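Local coordinates for protein cellulase (Xanthomonas axonopodis pv. citri, PDB 5HOS) that probably hydrolyses internal beta-1,4-glucosidic bonds in cellulose-like glucans, as an endo-glucanase of glycosyl hydrolase family 5, at residues L187-G192 and V297-S302; I226-Y231 and R254-W259. All blocks are in the same frame, centred on the assembly; numbering follows the deposited sequence.

In the fold
Both contacts are buried in a single TIM barrel, but on different sides of its wall. Contact 1 lies inside the barrel near its N-terminal end, between strands 188-191 and 298-306. Contact 2 lies outside the wall, where strand 224-231 meets the helix that follows it. Strands 188-191 and 224-231 are neighbours, joined by the backbone hydrogen bond Glu227 N to Val190 O, 2.8 Å long. Trp298 links the two as well, packing on Phe256 and bonding through NE1 to Thr257 OG1 on the same helix. Contact 1 is made by leucine methyls and the terminal methyl of a methionine, whereas contact 2 sets aromatic rings against small aliphatic groups and has a polar network on the strand's other face.

Contact 1 of 2, residues L187-G192 and V297-S302; sequences LILVPG and VWMGWS
Met299 reaches across the inside of the barrel, and its terminal methyl CE is the part that meets the fifth strand's side, at Leu187 and Leu189. Leu187 comes to it tip to tip: its CG lies anti to the backbone N (chi1 172°), which carries the isobutyl end inward until CD1 is 3.7 Å from Met299 CE. The other methyl of Leu187 is modelled implausibly close to CE, so the exact fit is doubtful. Leu189 crosses obliquely, touching with one branch, its CD2 standing 3.6 Å from Met299 CE. A bend at chi2 carries Met299 CE toward the leucines. These strands are the fifth and the eighth of the barrel, and the sixth and seventh fill the gap between them: Ala225 and Phe268 both touch Leu189 and Met299. Leu187 and Met299 stand at the barrel's N-terminal end, away from the C-terminal strand ends that carry TIM-barrel active sites. Arg266 packs on Leu187 and Met299, and a sulfate ion, probably from the crystallisation liquor, sits about 3 Å from the methionine side chain. Between the two segments the contact is thus purely apolar, methyl against methyl, and sets no directional bond.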
ATOM      1  N   LEU A 187      -0.740  10.849   8.142  1.00 14.59           N
ATOM      2  CA  LEU A 187       0.419  10.215   7.567  1.00 14.76           C
ATOM      3  C   LEU A 187       0.175   9.976   6.081  1.00 15.09           C
ATOM      4  O   LEU A 187      -0.911   9.518   5.691  1.00 15.62           O
ATOM      5  CB  LEU A 187       0.679   8.892   8.252  1.00 15.39           C
ATOM      6  CG  LEU A 187       1.753   8.009   7.636  1.00 16.96           C
ATOM      7  CD1 LEU A 187       3.136   8.625   7.825  1.00 18.10           C
ATOM      8  CD2 LEU A 187       1.642   6.618   8.219  1.00 17.88           C
ATOM      9  N   ILE A 188       1.196  10.278   5.278  1.00 13.64           N
ATOM     10  CA  ILE A 188       1.161  10.042   3.844  1.00 14.49           C
ATOM     11  C   ILE A 188       2.207   8.990   3.476  1.00 13.49           C
ATOM     12  O   ILE A 188       3.340   9.083   3.889  1.00 14.54           O
ATOM     13  CB  ILE A 188       1.428  11.335   3.030  1.00 14.75           C
ATOM     14  CG1 ILE A 188       0.365  12.391   3.330  1.00 16.17           C
ATOM     15  CG2 ILE A 188       1.448  11.019   1.533  1.00 16.18           C
ATOM     16  CD1 ILE A 188       0.722  13.781   2.850  1.00 17.56           C
ATOM     17  N   LEU A 189       1.812   8.002   2.668  1.00 12.93           N
ATOM     18  CA  LEU A 189       2.733   7.028   2.106  1.00 14.71           C
ATOM     19  C   LEU A 189       3.004   7.392   0.643  1.00 14.19           C
ATOM     20  O   LEU A 189       2.068   7.483  -0.174  1.00 14.88           O
ATOM     21  CB  LEU A 189       2.168   5.613   2.227  1.00 15.78           C
ATOM     22  CG  LEU A 189       1.812   5.124   3.635  1.00 17.35           C
ATOM     23  CD1 LEU A 189       1.323   3.689   3.572  1.00 18.56           C
ATOM     24  CD2 LEU A 189       2.966   5.248   4.610  1.00 18.30           C
ATOM     25  N   VAL A 190       4.286   7.603   0.335  1.00 14.26           N
ATOM     26  CA  VAL A 190       4.742   8.151  -0.955  1.00 15.09           C
ATOM     27  C   VAL A 190       5.541   7.073  -1.686  1.00 15.05           C
ATOM     28  O   VAL A 190       6.614   6.676  -1.223  1.00 15.82           O
ATOM     29  CB  VAL A 190       5.667   9.371  -0.750  1.00 16.71           C
ATOM     30  CG1 VAL A 190       5.981  10.037  -2.086  1.00 16.98           C
ATOM     31  CG2 VAL A 190       5.029  10.374   0.199  1.00 15.56           C
ATOM     32  N   PRO A 191       5.026   6.568  -2.814  1.00 14.50           N
ATOM     33  CA  PRO A 191       5.766   5.559  -3.561  1.00 13.81           C
ATOM     34  C   PRO A 191       6.753   6.204  -4.537  1.00 14.83           C
ATOM     35  O   PRO A 191       6.610   7.375  -4.873  1.00 16.27           O
ATOM     36  CB  PRO A 191       4.667   4.865  -4.346  1.00 13.10           C
ATOM     37  CG  PRO A 191       3.728   5.987  -4.673  1.00 12.68           C
ATOM     38  CD  PRO A 191       3.806   6.975  -3.531  1.00 13.62           C
ATOM     39  N   GLY A 192       7.740   5.433  -4.986  1.00 15.55           N
ATOM     40  CA  GLY A 192       8.519   5.783  -6.169  1.00 16.03           C
ATOM     41  C   GLY A 192       7.804   5.261  -7.405  1.00 15.16           C
ATOM     42  O   GLY A 192       6.675   4.776  -7.306  1.00 16.49           O
ATOM     43  N   VAL A 297      14.483   3.291  10.485  1.00 22.63           N
ATOM     44  CA  VAL A 297      13.921   3.679   9.187  1.00 21.84           C
ATOM     45  C   VAL A 297      12.614   2.963   8.828  1.00 19.96           C
ATOM     46  O   VAL A 297      11.753   3.581   8.243  1.00 20.79           O
ATOM     47  CB  VAL A 297      14.950   3.551   8.043  1.00 23.28           C
ATOM     48  CG1 VAL A 297      16.161   4.430   8.325  1.00 24.69           C
ATOM     49  CG2 VAL A 297      15.379   2.111   7.814  1.00 23.88           C
ATOM     50  N   TRP A 298      12.458   1.689   9.178  1.00 19.16           N
ATOM     51  CA  TRP A 298      11.216   0.970   8.871  1.00 19.16           C
ATOM     52  C   TRP A 298      10.129   1.308   9.887  1.00 20.10           C
ATOM     53  O   TRP A 298      10.338   1.159  11.093  1.00 23.08           O
ATOM     54  CB  TRP A 298      11.449  -0.535   8.792  1.00 19.90           C
ATOM     55  CG  TRP A 298      12.206  -0.929   7.561  1.00 20.52           C
ATOM     56  CD1 TRP A 298      13.519  -1.306   7.489  1.00 21.26           C
ATOM     57  CD2 TRP A 298      11.705  -0.958   6.217  1.00 20.42           C
ATOM     58  NE1 TRP A 298      13.861  -1.588   6.184  1.00 19.66           N
ATOM     59  CE2 TRP A 298      12.772  -1.371   5.382  1.00 19.99           C
ATOM     60  CE3 TRP A 298      10.459  -0.672   5.636  1.00 20.01           C
ATOM     61  CZ2 TRP A 298      12.625  -1.525   4.000  1.00 19.62           C
ATOM     62  CZ3 TRP A 298      10.314  -0.814   4.258  1.00 20.00           C
ATOM     63  CH2 TRP A 298      11.394  -1.237   3.455  1.00 20.07           C
ATOM     64  N   MET A 299       8.991   1.784   9.374  1.00 18.87           N
ATOM     65  CA  MET A 299       7.858   2.252  10.173  1.00 20.59           C
ATOM     66  C   MET A 299       6.654   1.297  10.141  1.00 18.72           C
ATOM     67  O   MET A 299       5.820   1.320  11.034  1.00 18.23           O
ATOM     68  CB  MET A 299       7.446   3.670   9.709  1.00 21.93           C
ATOM     69  CG  MET A 299       6.371   3.799   8.588  1.00 14.18           C
ATOM     70  SD  MET A 299       5.508   5.301   9.128  1.00 34.04           S
ATOM     71  CE  MET A 299       4.202   5.103   7.958  1.00 33.43           C
ATOM     72  N   GLY A 300       6.543   0.474   9.106  1.00 18.31           N
ATOM     73  CA  GLY A 300       5.416  -0.424   8.997  1.00 15.78           C
ATOM     74  C   GLY A 300       5.458  -1.350   7.809  1.00 16.42           C
ATOM     75  O   GLY A 300       6.286  -1.199   6.904  1.00 16.51           O
ATOM     76  N   TRP A 301       4.567  -2.329   7.839  1.00 16.64           N
ATOM     77  CA  TRP A 301       4.378  -3.244   6.711  1.00 16.85           C
ATOM     78  C   TRP A 301       2.952  -3.732   6.619  1.00 17.00           C
ATOM     79  O   TRP A 301       2.213  -3.694   7.598  1.00 16.73           O
ATOM     80  CB  TRP A 301       5.345  -4.430   6.776  1.00 17.98           C
ATOM     81  CG  TRP A 301       5.426  -5.210   8.096  1.00 19.31           C
ATOM     82  CD1 TRP A 301       6.426  -5.124   9.014  1.00 21.11           C
ATOM     83  CD2 TRP A 301       4.530  -6.227   8.583  1.00 19.80           C
ATOM     84  NE1 TRP A 301       6.206  -5.988  10.053  1.00 22.14           N
ATOM     85  CE2 TRP A 301       5.051  -6.685   9.815  1.00 20.90           C
ATOM     86  CE3 TRP A 301       3.334  -6.785   8.110  1.00 17.46           C
ATOM     87  CZ2 TRP A 301       4.416  -7.675  10.585  1.00 20.35           C
ATOM     88  CZ3 TRP A 301       2.706  -7.776   8.878  1.00 18.71           C
ATOM     89  CH2 TRP A 301       3.255  -8.210  10.096  1.00 19.90           C
ATOM     90  N   SER A 302       2.570  -4.178   5.421  1.00 16.95           N
ATOM     91  CA  SER A 302       1.252  -4.753   5.192  1.00 17.14           C
ATOM     92  C   SER A 302       1.340  -5.831   4.114  1.00 17.51           C
ATOM     93  O   SER A 302       1.785  -5.582   2.989  1.00 18.81           O
ATOM     94  CB  SER A 302       0.183  -3.683   4.858  1.00 18.01           C
ATOM     95  OG  SER A 302       0.584  -2.792   3.825  1.00 17.28           O
TER

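Contact 2 of 2, residues I226-Y231 and R254-W259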
ATOM      1  N   ILE A 226       8.232   6.571   2.805  1.00 15.12           N
ATOM      2  CA  ILE A 226       8.403   6.088   1.444  1.00 15.00           C
ATOM      3  C   ILE A 226       7.828   4.682   1.385  1.00 15.17           C
ATOM      4  O   ILE A 226       8.214   3.809   2.160  1.00 17.91           O
ATOM      5  CB  ILE A 226       9.891   6.064   1.032  1.00 16.09           C
ATOM      6  CG1 ILE A 226      10.525   7.456   1.185  1.00 17.26           C
ATOM      7  CG2 ILE A 226      10.054   5.535  -0.391  1.00 15.93           C
ATOM      8  CD1 ILE A 226       9.831   8.563   0.411  1.00 18.53           C
ATOM      9  N   GLU A 227       6.922   4.467   0.444  1.00 15.53           N
ATOM     10  CA  GLU A 227       6.258   3.185   0.275  1.00 16.01           C
ATOM     11  C   GLU A 227       7.045   2.369  -0.722  1.00 16.01           C
ATOM     12  O   GLU A 227       7.298   2.835  -1.827  1.00 14.56           O
ATOM     13  CB  GLU A 227       4.839   3.385  -0.235  1.00 15.00           C
ATOM     14  CG  GLU A 227       4.139   2.084  -0.624  1.00 14.59           C
ATOM     15  CD  GLU A 227       2.667   2.238  -0.923  1.00 14.83           C
ATOM     16  OE1 GLU A 227       2.051   3.173  -0.414  1.00 16.70           O
ATOM     17  OE2 GLU A 227       2.114   1.395  -1.664  1.00 16.36           O
ATOM     18  N   ALA A 228       7.423   1.161  -0.318  1.00 17.40           N
ATOM     19  CA  ALA A 228       8.077   0.194  -1.182  1.00 17.67           C
ATOM     20  C   ALA A 228       7.309  -1.114  -1.177  1.00 16.41           C
ATOM     21  O   ALA A 228       6.613  -1.436  -0.213  1.00 17.59           O
ATOM     22  CB  ALA A 228       9.496  -0.044  -0.712  1.00 20.68           C
ATOM     23  N   HIS A 229       7.404  -1.849  -2.282  1.00 15.98           N
ATOM     24  CA  HIS A 229       6.825  -3.180  -2.390  1.00 16.05           C
ATOM     25  C   HIS A 229       7.954  -4.179  -2.611  1.00 16.41           C
ATOM     26  O   HIS A 229       8.982  -3.835  -3.191  1.00 16.79           O
ATOM     27  CB  HIS A 229       5.845  -3.236  -3.560  1.00 16.53           C
ATOM     28  CG  HIS A 229       4.634  -2.370  -3.384  1.00 15.98           C
ATOM     29  ND1 HIS A 229       3.589  -2.384  -4.276  1.00 16.57           N
ATOM     30  CD2 HIS A 229       4.310  -1.448  -2.446  1.00 16.07           C
ATOM     31  CE1 HIS A 229       2.666  -1.524  -3.887  1.00 15.45           C
ATOM     32  NE2 HIS A 229       3.079  -0.943  -2.776  1.00 15.34           N
ATOM     33  N   GLN A 230       7.776  -5.413  -2.149  1.00 17.41           N
ATOM     34  CA  GLN A 230       8.822  -6.424  -2.334  1.00 18.14           C
ATOM     35  C   GLN A 230       8.269  -7.827  -2.331  1.00 19.02           C
ATOM     36  O   GLN A 230       7.656  -8.250  -1.348  1.00 19.12           O
ATOM     37  CB  GLN A 230       9.916  -6.311  -1.260  1.00 18.74           C
ATOM     38  CG  GLN A 230      11.176  -7.111  -1.595  1.00 19.67           C
ATOM     39  CD  GLN A 230      11.783  -6.689  -2.919  1.00 19.05           C
ATOM     40  OE1 GLN A 230      12.212  -5.550  -3.066  1.00 19.48           O
ATOM     41  NE2 GLN A 230      11.798  -7.593  -3.897  1.00 19.88           N
ATOM     42  N   TYR A 231       8.491  -8.532  -3.439  1.00 19.39           N
ATOM     43  CA  TYR A 231       8.191  -9.949  -3.547  1.00 19.45           C
ATOM     44  C   TYR A 231       9.485 -10.763  -3.650  1.00 22.87           C
ATOM     45  O   TYR A 231      10.559 -10.227  -3.976  1.00 22.72           O
ATOM     46  CB  TYR A 231       7.230 -10.186  -4.702  1.00 19.28           C
ATOM     47  CG  TYR A 231       5.870  -9.567  -4.416  1.00 19.46           C
ATOM     48  CD1 TYR A 231       4.896 -10.270  -3.694  1.00 18.41           C
ATOM     49  CD2 TYR A 231       5.571  -8.263  -4.816  1.00 19.37           C
ATOM     50  CE1 TYR A 231       3.660  -9.700  -3.412  1.00 19.96           C
ATOM     51  CE2 TYR A 231       4.331  -7.685  -4.535  1.00 19.30           C
ATOM     52  CZ  TYR A 231       3.379  -8.410  -3.832  1.00 20.97           C
ATOM     53  OH  TYR A 231       2.149  -7.845  -3.543  1.00 22.28           O
ATOM     54  N   ARG A 254      18.014  -4.614   1.612  1.00 22.54           N
ATOM     55  CA  ARG A 254      19.213  -4.014   2.216  1.00 23.71           C
ATOM     56  C   ARG A 254      19.604  -2.630   1.653  1.00 22.55           C
ATOM     57  O   ARG A 254      19.780  -1.681   2.426  1.00 20.59           O
ATOM     58  CB  ARG A 254      20.403  -4.975   2.148  1.00 27.06           C
ATOM     59  CG  ARG A 254      21.553  -4.566   3.054  1.00 31.39           C
ATOM     60  CD  ARG A 254      22.677  -5.596   3.040  1.00 36.57           C
ATOM     61  NE  ARG A 254      22.348  -6.826   3.766  1.00 38.19           N
ATOM     62  CZ  ARG A 254      22.274  -6.949   5.096  1.00 41.45           C
ATOM     63  NH1 ARG A 254      22.485  -5.910   5.917  1.00 43.48           N
ATOM     64  NH2 ARG A 254      21.973  -8.130   5.619  1.00 42.87           N
ATOM     65  N   SER A 255      19.760  -2.503   0.334  1.00 21.98           N
ATOM     66  CA  SER A 255      20.206  -1.208  -0.224  1.00 22.07           C
ATOM     67  C   SER A 255      19.146  -0.119  -0.023  1.00 21.44           C
ATOM     68  O   SER A 255      19.483   1.008   0.324  1.00 20.61           O
ATOM     69  CB  SER A 255      20.665  -1.310  -1.686  1.00 24.77           C
ATOM     70  OG  SER A 255      19.632  -1.711  -2.558  1.00 27.39           O
ATOM     71  N   PHE A 256      17.870  -0.469  -0.174  1.00 20.27           N
ATOM     72  CA  PHE A 256      16.778   0.475   0.106  1.00 18.76           C
ATOM     73  C   PHE A 256      16.834   0.984   1.546  1.00 19.74           C
ATOM     74  O   PHE A 256      16.675   2.186   1.798  1.00 18.51           O
ATOM     75  CB  PHE A 256      15.425  -0.174  -0.192  1.00 18.53           C
ATOM     76  CG  PHE A 256      14.249   0.738   0.018  1.00 18.11           C
ATOM     77  CD1 PHE A 256      14.066   1.858  -0.780  1.00 17.65           C
ATOM     78  CD2 PHE A 256      13.326   0.482   1.027  1.00 17.83           C
ATOM     79  CE1 PHE A 256      12.983   2.709  -0.580  1.00 18.68           C
ATOM     80  CE2 PHE A 256      12.233   1.324   1.228  1.00 18.75           C
ATOM     81  CZ  PHE A 256      12.067   2.440   0.427  1.00 18.59           C
ATOM     82  N   THR A 257      17.100   0.069   2.478  1.00 19.04           N
ATOM     83  CA  THR A 257      17.198   0.406   3.897  1.00 20.68           C
ATOM     84  C   THR A 257      18.302   1.434   4.168  1.00 21.72           C
ATOM     85  O   THR A 257      18.072   2.441   4.854  1.00 21.37           O
ATOM     86  CB  THR A 257      17.376  -0.872   4.743  1.00 22.03           C
ATOM     87  OG1 THR A 257      16.227  -1.717   4.551  1.00 21.79           O
ATOM     88  CG2 THR A 257      17.506  -0.544   6.211  1.00 23.02           C
ATOM     89  N   GLU A 258      19.489   1.208   3.622  1.00 21.40           N
ATOM     90  CA  GLU A 258      20.582   2.170   3.806  1.00 22.94           C
ATOM     91  C   GLU A 258      20.312   3.501   3.067  1.00 20.22           C
ATOM     92  O   GLU A 258      20.727   4.569   3.532  1.00 20.88           O
ATOM     93  CB  GLU A 258      21.925   1.554   3.394  1.00 27.29           C
ATOM     94  CG  GLU A 258      23.138   2.404   3.772  1.00 33.01           C
ATOM     95  CD  GLU A 258      23.235   2.732   5.256  1.00 35.56           C
ATOM     96  OE1 GLU A 258      23.706   3.853   5.579  1.00 40.29           O
ATOM     97  OE2 GLU A 258      22.835   1.880   6.084  1.00 34.47           O
ATOM     98  N   TRP A 259      19.621   3.432   1.929  1.00 18.92           N
ATOM     99  CA  TRP A 259      19.186   4.638   1.218  1.00 17.92           C
ATOM    100  C   TRP A 259      18.271   5.483   2.118  1.00 19.30           C
ATOM    101  O   TRP A 259      18.453   6.702   2.213  1.00 19.83           O
ATOM    102  CB  TRP A 259      18.462   4.289  -0.101  1.00 15.51           C
ATOM    103  CG  TRP A 259      18.051   5.509  -0.881  1.00 16.17           C
ATOM    104  CD1 TRP A 259      18.792   6.181  -1.811  1.00 18.17           C
ATOM    105  CD2 TRP A 259      16.806   6.212  -0.776  1.00 19.67           C
ATOM    106  NE1 TRP A 259      18.085   7.259  -2.294  1.00 19.14           N
ATOM    107  CE2 TRP A 259      16.863   7.301  -1.680  1.00 20.08           C
ATOM    108  CE3 TRP A 259      15.641   6.022  -0.014  1.00 20.19           C
ATOM    109  CZ2 TRP A 259      15.797   8.198  -1.848  1.00 21.01           C
ATOM    110  CZ3 TRP A 259      14.582   6.921  -0.177  1.00 20.91           C
ATOM    111  CH2 TRP A 259      14.674   7.996  -1.087  1.00 21.47           C
TER
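Phe256 turns its CG anti to the backbone N (chi1 -178°), which sends the ring off the helix toward Ile226 and Ala228 on the strand. Ile226 answers with chi1 at -57°, a setting that leaves CG2 anti to its own backbone N and puts CG1 beside it, so the two branches serve different rings. CG2 comes to the ring edge of Phe256, near its plane, 3.8 Å from CZ; CG1 lies at the edge of the Trp259 indole, 4.3 Å from CZ3. Ala228 CB approaches the Phe256 ring obliquely, 3.6 Å from CE2. This is the strand-helix half of a beta-alpha-beta unit of the TIM barrel, completed by strand 267-273: helix 248-262 runs back antiparallel to the strand, with the short axes 170° apart and 11.3 Å from each other. Trp259 NE1 is bonded to Ala211 O. On the strand's other side, His229 NE2 gives a hydrogen bond of 2.8 Å to Glu227 OE2, which lies close to the imidazole plane and receives the N-H on its anti lone pair. Arg72 forms a salt bridge to the same oxygen, and His229 ND1 bonds Glu159, in an Asn-Glu-Pro sequence just after the fourth strand and probably the acid/base glutamate of this family.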